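Local coordinates for uncharacterized protein YPL067C (Saccharomyces cerevisiae, PDB 5KCI) that is of unknown function but is a cytoplasmic, zinc-bound member of the DUF3605 family, perhaps connected with amyloid toxicity, at residues H45-K48 / K49-A52; S117-K120 / A121-E124; Q182-T185 / T186-I190. One frame throughout, in Å; residues are numbered along the deposited sequence.

Overall arrangement
All three contacts are local, between residues a few places apart, and each belongs to a different helix: contact 1 to helix 38-51, contact 2 to the start of helix 120-135, contact 3 to helix 180-193. Contacts 1 and 2 lie on the surface, whereas contact 3 is partly buried, with two valines facing strand 102-109 beneath its polar outer side. The chemistry follows: contact 1 relies on long basic side chains lying along the helix, contact 2 on polar groups satisfying the first helical amides, and contact 3 on a lysine-aspartate pair above apolar packing. Contacts 2 and 3 lie on opposite sides of the chain's centre, their own centres about 35 Å apart.

Contact 1 of 3, residues H45-K48 / K49-A52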
# COMPACT_ATOMS: atom_id res chain seq x y z
N HIS A 45 -12.87 14.50 -0.11
CA HIS A 45 -13.26 15.59 -1.02
C HIS A 45 -12.65 16.92 -0.59
O HIS A 45 -12.19 17.70 -1.45
CB HIS A 45 -14.78 15.69 -1.10
CG HIS A 45 -15.27 16.40 -2.33
ND1 HIS A 45 -16.09 17.51 -2.28
CD2 HIS A 45 -15.07 16.15 -3.65
CE1 HIS A 45 -16.36 17.91 -3.51
NE2 HIS A 45 -15.75 17.10 -4.36
N GLU A 46 -12.63 17.21 0.72
CA GLU A 46 -12.04 18.47 1.17
C GLU A 46 -10.51 18.49 0.98
O GLU A 46 -9.94 19.54 0.65
CB GLU A 46 -12.41 18.74 2.63
CG GLU A 46 -11.64 17.96 3.67
CD GLU A 46 -12.18 18.11 5.09
OE1 GLU A 46 -13.32 18.60 5.25
OE2 GLU A 46 -11.49 17.70 6.05
N HIS A 47 -9.84 17.35 1.21
CA HIS A 47 -8.39 17.28 0.95
C HIS A 47 -8.10 17.47 -0.53
O HIS A 47 -7.08 18.08 -0.91
CB HIS A 47 -7.87 15.92 1.43
CG HIS A 47 -6.51 15.53 0.92
ND1 HIS A 47 -5.34 15.99 1.49
CD2 HIS A 47 -6.13 14.65 -0.04
CE1 HIS A 47 -4.31 15.44 0.89
NE2 HIS A 47 -4.76 14.61 -0.04
N LYS A 48 -9.00 16.96 -1.38
CA LYS A 48 -8.91 17.18 -2.81
C LYS A 48 -9.01 18.66 -3.14
O LYS A 48 -8.22 19.18 -3.92
CB LYS A 48 -10.00 16.37 -3.52
CG LYS A 48 -9.48 15.25 -4.42
CD LYS A 48 -8.49 14.34 -3.70
CE LYS A 48 -7.87 13.34 -4.67
NZ LYS A 48 -7.19 13.98 -5.83
N LYS A 49 -9.99 19.35 -2.54
CA LYS A 49 -10.03 20.80 -2.72
C LYS A 49 -8.68 21.42 -2.38
O LYS A 49 -8.17 22.27 -3.11
CB LYS A 49 -11.14 21.42 -1.86
CG LYS A 49 -12.55 21.02 -2.26
CD LYS A 49 -13.58 21.98 -1.68
CE LYS A 49 -14.75 21.27 -1.00
NZ LYS A 49 -15.69 20.63 -1.95
N ARG A 50 -8.06 20.96 -1.29
CA ARG A 50 -6.82 21.61 -0.84
C ARG A 50 -5.65 21.36 -1.78
O ARG A 50 -4.74 22.19 -1.87
CB ARG A 50 -6.45 21.13 0.55
CG ARG A 50 -7.39 21.57 1.64
CD ARG A 50 -6.84 21.19 3.00
NE ARG A 50 -7.03 19.77 3.29
CZ ARG A 50 -8.12 19.27 3.85
NH1 ARG A 50 -9.13 20.06 4.17
NH2 ARG A 50 -8.20 17.96 4.08
N THR A 51 -5.61 20.21 -2.47
CA THR A 51 -4.48 19.88 -3.33
C THR A 51 -4.76 20.10 -4.81
O THR A 51 -3.98 19.63 -5.65
CB THR A 51 -4.05 18.43 -3.12
OG1 THR A 51 -5.17 17.57 -3.39
CG2 THR A 51 -3.56 18.20 -1.70
N ALA A 52 -5.86 20.76 -5.14
CA ALA A 52 -6.28 20.91 -6.52
C ALA A 52 -5.29 21.72 -7.34
O ALA A 52 -5.35 21.67 -8.58
CB ALA A 52 -7.66 21.57 -6.57
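Lys49 lies against His45, and Arg50 folds back over Glu46 and His47; these are i to i+3 and i to i+4 contacts along an alpha helix, 38-51, near its C-terminal part. Bent at its last two torsions, Lys49 packs its CG 3.4 Å from His45 O and brings its NZ obliquely to the imidazole, 3.2 Å from His45 ND1. Lysine suits this exposed place because its methylenes can follow the helix while the amine stays at the surface. Arg50, bent at chi3 (-78°), lays one guanidinium face on the backbone, with Glu46 O 3.6 Å above the plane and over its centre. Its NH2 also reaches the edge of the His47 ring, which meets Phe94 as well. The Glu46 side chain runs alongside in the same direction, but its carboxylate is turned 69° from the guanidinium, and the salt bridge from OE2 to Arg50 NH1 is long at 3.8 Å; OE1 pairs with Lys43. Thr51 serves His47 twice: CG2 sits over a ring face in a CH-pi contact, 4.2 Å from the centroid, and OG1 donates to His47 O at 3.2 Å, from the opposite face of the carbonyl plane to Thr51 N.

Contact 2 of 3, residues S117-K120 / A121-E124; sequences SPDK and AVRE
Asp119 caps the amides of Ala121 and Val122, making this an N-cap contact on the protein surface, where the loop after strand 102-109 turns into helix 120-135. Aspartate suits the position because a short side chain can bring a negatively charged oxygen to N-H groups that have no preceding turn to accept them, and its charge probably favours the positive end of the helix dipole. With CG anti to the backbone N (chi1 -167°), OD1 is brought up to the amides of the first turn. Val122 N donates to Asp119 OD1 at 3.0 Å, from above the carboxylate plane, and Ala121 N adds a weak bond to the same oxygen. The methyl CG2 of Val122 packs 3.5 Å from Asp119 CG, the two side chains crossing at about a right angle; the other methyl, CG1, rests near Ser117 CB. Just upstream, Ser117 forms an ST turn: its OG accepts from Asp119 N at 3.0 Å, which probably helps to orient the capping residue. Arg123 has two conformers, and in one of them NE and NH2 both point at Ser117 O in the guanidinium plane, a side-on grip that may be only partly populated. Behind the cap, Arg123 N donates to Asp119 O at 2.8 Å as regular helix bonding takes over. Helix 120-135 follows strand 102-109, which strands 87-91 and 165-172 flank in the antiparallel sheet.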
# COMPACT_ATOMS: atom_id res chain seq x y z
N SER A 117 -0.04 -5.71 -16.15
CA SER A 117 0.42 -5.68 -17.52
C SER A 117 -0.44 -6.61 -18.37
O SER A 117 -0.96 -7.61 -17.88
CB SER A 117 1.88 -6.11 -17.60
OG SER A 117 2.23 -6.48 -18.93
N PRO A 118 -0.61 -6.29 -19.66
CA PRO A 118 -1.29 -7.23 -20.56
C PRO A 118 -0.50 -8.50 -20.77
O PRO A 118 -1.08 -9.57 -21.00
CB PRO A 118 -1.44 -6.43 -21.86
CG PRO A 118 -0.29 -5.48 -21.82
CD PRO A 118 -0.06 -5.13 -20.38
N ASP A 119 0.83 -8.42 -20.68
CA ASP A 119 1.70 -9.59 -20.72
C ASP A 119 1.52 -10.42 -19.45
O ASP A 119 1.96 -10.03 -18.36
CB ASP A 119 3.15 -9.13 -20.86
CG ASP A 119 4.09 -10.27 -21.23
OD1 ASP A 119 4.24 -11.20 -20.43
OD2 ASP A 119 4.67 -10.26 -22.34
N LYS A 120 0.86 -11.58 -19.57
CA LYS A 120 0.66 -12.41 -18.38
C LYS A 120 1.98 -12.76 -17.70
O LYS A 120 2.02 -12.87 -16.47
CB LYS A 120 -0.10 -13.69 -18.74
CG LYS A 120 -0.36 -14.60 -17.53
CD LYS A 120 -1.33 -15.73 -17.82
CE LYS A 120 -1.49 -16.65 -16.62
NZ LYS A 120 -2.43 -17.78 -16.87
N ALA A 121 3.05 -12.96 -18.47
CA ALA A 121 4.33 -13.33 -17.84
C ALA A 121 4.86 -12.20 -16.99
O ALA A 121 5.29 -12.41 -15.84
CB ALA A 121 5.36 -13.71 -18.91
N VAL A 122 4.79 -10.97 -17.52
CA VAL A 122 5.23 -9.79 -16.78
C VAL A 122 4.33 -9.57 -15.58
O VAL A 122 4.81 -9.33 -14.45
CB VAL A 122 5.23 -8.57 -17.71
CG1 VAL A 122 5.54 -7.29 -16.93
CG2 VAL A 122 6.23 -8.76 -18.84
N ARG A 123 3.01 -9.66 -15.76
CA ARG A 123 2.11 -9.37 -14.65
C ARG A 123 2.29 -10.37 -13.51
O ARG A 123 2.38 -9.98 -12.34
CB ARG A 123 0.66 -9.33 -15.14
CG ARG A 123 -0.11 -10.66 -15.11
CD ARG A 123 -1.58 -10.45 -15.43
NE ARG A 123 -1.79 -9.83 -16.74
CZ ARG A 123 -2.30 -10.43 -17.81
NH1 ARG A 123 -2.69 -11.69 -17.78
NH2 ARG A 123 -2.43 -9.75 -18.92
N GLU A 124 2.34 -11.66 -13.84
CA GLU A 124 2.58 -12.68 -12.81
C GLU A 124 3.93 -12.47 -12.12
O GLU A 124 4.06 -12.73 -10.92
CB GLU A 124 2.53 -14.08 -13.43
CG GLU A 124 1.13 -14.54 -13.83
CD GLU A 124 0.23 -14.74 -12.64
OE1 GLU A 124 0.39 -15.76 -11.92
OE2 GLU A 124 -0.63 -13.86 -12.40

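Contact 3 of 3, residues Q182-T185 / T186-I190; sequences QVKT and TVDDI
Lys184 and Asp188 slant across one another on the outer side of their helix, the lysine extended until its last torsion (chi4 -58°) turns NZ toward the aspartate. Lys184 NZ donates to Asp188 OD2 at 3.1 Å, a salt bridge that uses the oxygen's syn lone pair. A long amine and a short acid suit this exposed side, since the lysine can span the turn between them. On another side of the helix, Val183 and Val187 run side by side and point the same way, CG1 of the first 4.1 Å from CG2 of the second. This is the i to i+4 spacing of an amphipathic helix, 180-193, whose two buried, beta-branched valines rest on Val103 of strand 102-109 and on Phe173. Thr186 turns its hydroxyl back along the helix (chi1 -49°), where OG1 donates to Gln182 O at 2.9 Å while Thr186 N reaches the same oxygen from the other face of the carbonyl plane at 3.0 Å. A valine here would probably leave Gln182 O without its hydroxyl donor, with at most a methyl facing the carbonyl. One residue before it, Thr185 sends its OG1 to Glu181 O.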
# COMPACT_ATOMS: atom_id res chain seq x y z
N GLN A 182 -3.76 -2.46 21.01
CA GLN A 182 -2.70 -3.33 20.50
C GLN A 182 -2.51 -3.15 19.00
O GLN A 182 -1.38 -3.27 18.50
CB GLN A 182 -3.02 -4.80 20.78
CG GLN A 182 -2.97 -5.19 22.26
CD GLN A 182 -3.48 -6.60 22.50
OE1 GLN A 182 -4.51 -7.00 21.95
NE2 GLN A 182 -2.78 -7.35 23.35
N VAL A 183 -3.59 -2.90 18.26
CA VAL A 183 -3.43 -2.62 16.83
C VAL A 183 -2.63 -1.34 16.64
O VAL A 183 -1.73 -1.27 15.79
CB VAL A 183 -4.80 -2.51 16.14
CG1 VAL A 183 -4.64 -2.17 14.65
CG2 VAL A 183 -5.59 -3.78 16.32
N LYS A 184 -3.00 -0.29 17.39
CA LYS A 184 -2.26 0.96 17.28
C LYS A 184 -0.78 0.73 17.54
O LYS A 184 0.07 1.17 16.77
CB LYS A 184 -2.82 2.01 18.24
CG LYS A 184 -2.09 3.36 18.15
CD LYS A 184 -2.90 4.50 18.73
CE LYS A 184 -2.28 5.85 18.41
NZ LYS A 184 -0.89 5.97 18.91
N THR A 185 -0.48 -0.01 18.61
CA THR A 185 0.91 -0.30 18.97
C THR A 185 1.64 -0.99 17.83
O THR A 185 2.73 -0.56 17.43
CB THR A 185 0.95 -1.16 20.24
OG1 THR A 185 0.48 -0.39 21.34
CG2 THR A 185 2.36 -1.67 20.54
N THR A 186 1.05 -2.06 17.29
CA THR A 186 1.75 -2.82 16.25
C THR A 186 1.94 -1.99 14.99
O THR A 186 3.01 -2.00 14.37
CB THR A 186 0.98 -4.11 15.94
OG1 THR A 186 0.66 -4.79 17.16
CG2 THR A 186 1.80 -5.02 15.04
N VAL A 187 0.92 -1.25 14.58
CA VAL A 187 1.04 -0.48 13.35
C VAL A 187 2.06 0.64 13.51
O VAL A 187 2.86 0.91 12.61
CB VAL A 187 -0.35 0.04 12.93
CG1 VAL A 187 -0.24 1.03 11.76
CG2 VAL A 187 -1.24 -1.16 12.60
N ASP A 188 2.06 1.30 14.68
CA ASP A 188 3.09 2.30 14.95
C ASP A 188 4.47 1.67 14.86
O ASP A 188 5.40 2.25 14.30
CB ASP A 188 2.86 2.94 16.33
CG ASP A 188 1.70 3.94 16.36
OD1 ASP A 188 1.14 4.28 15.29
OD2 ASP A 188 1.33 4.43 17.44
N ASP A 189 4.60 0.45 15.37
CA ASP A 189 5.86 -0.29 15.28
C ASP A 189 6.28 -0.49 13.82
O ASP A 189 7.41 -0.17 13.43
CB ASP A 189 5.68 -1.64 15.99
CG ASP A 189 6.96 -2.16 16.58
OD1 ASP A 189 7.67 -1.37 17.22
OD2 ASP A 189 7.26 -3.36 16.40
N ILE A 190 5.36 -0.99 13.00
CA ILE A 190 5.65 -1.23 11.59
C ILE A 190 6.08 0.05 10.90
O ILE A 190 7.07 0.07 10.16
CB ILE A 190 4.42 -1.84 10.90
CG1 ILE A 190 4.21 -3.26 11.37
CG2 ILE A 190 4.57 -1.79 9.38
CD1 ILE A 190 2.82 -3.77 11.18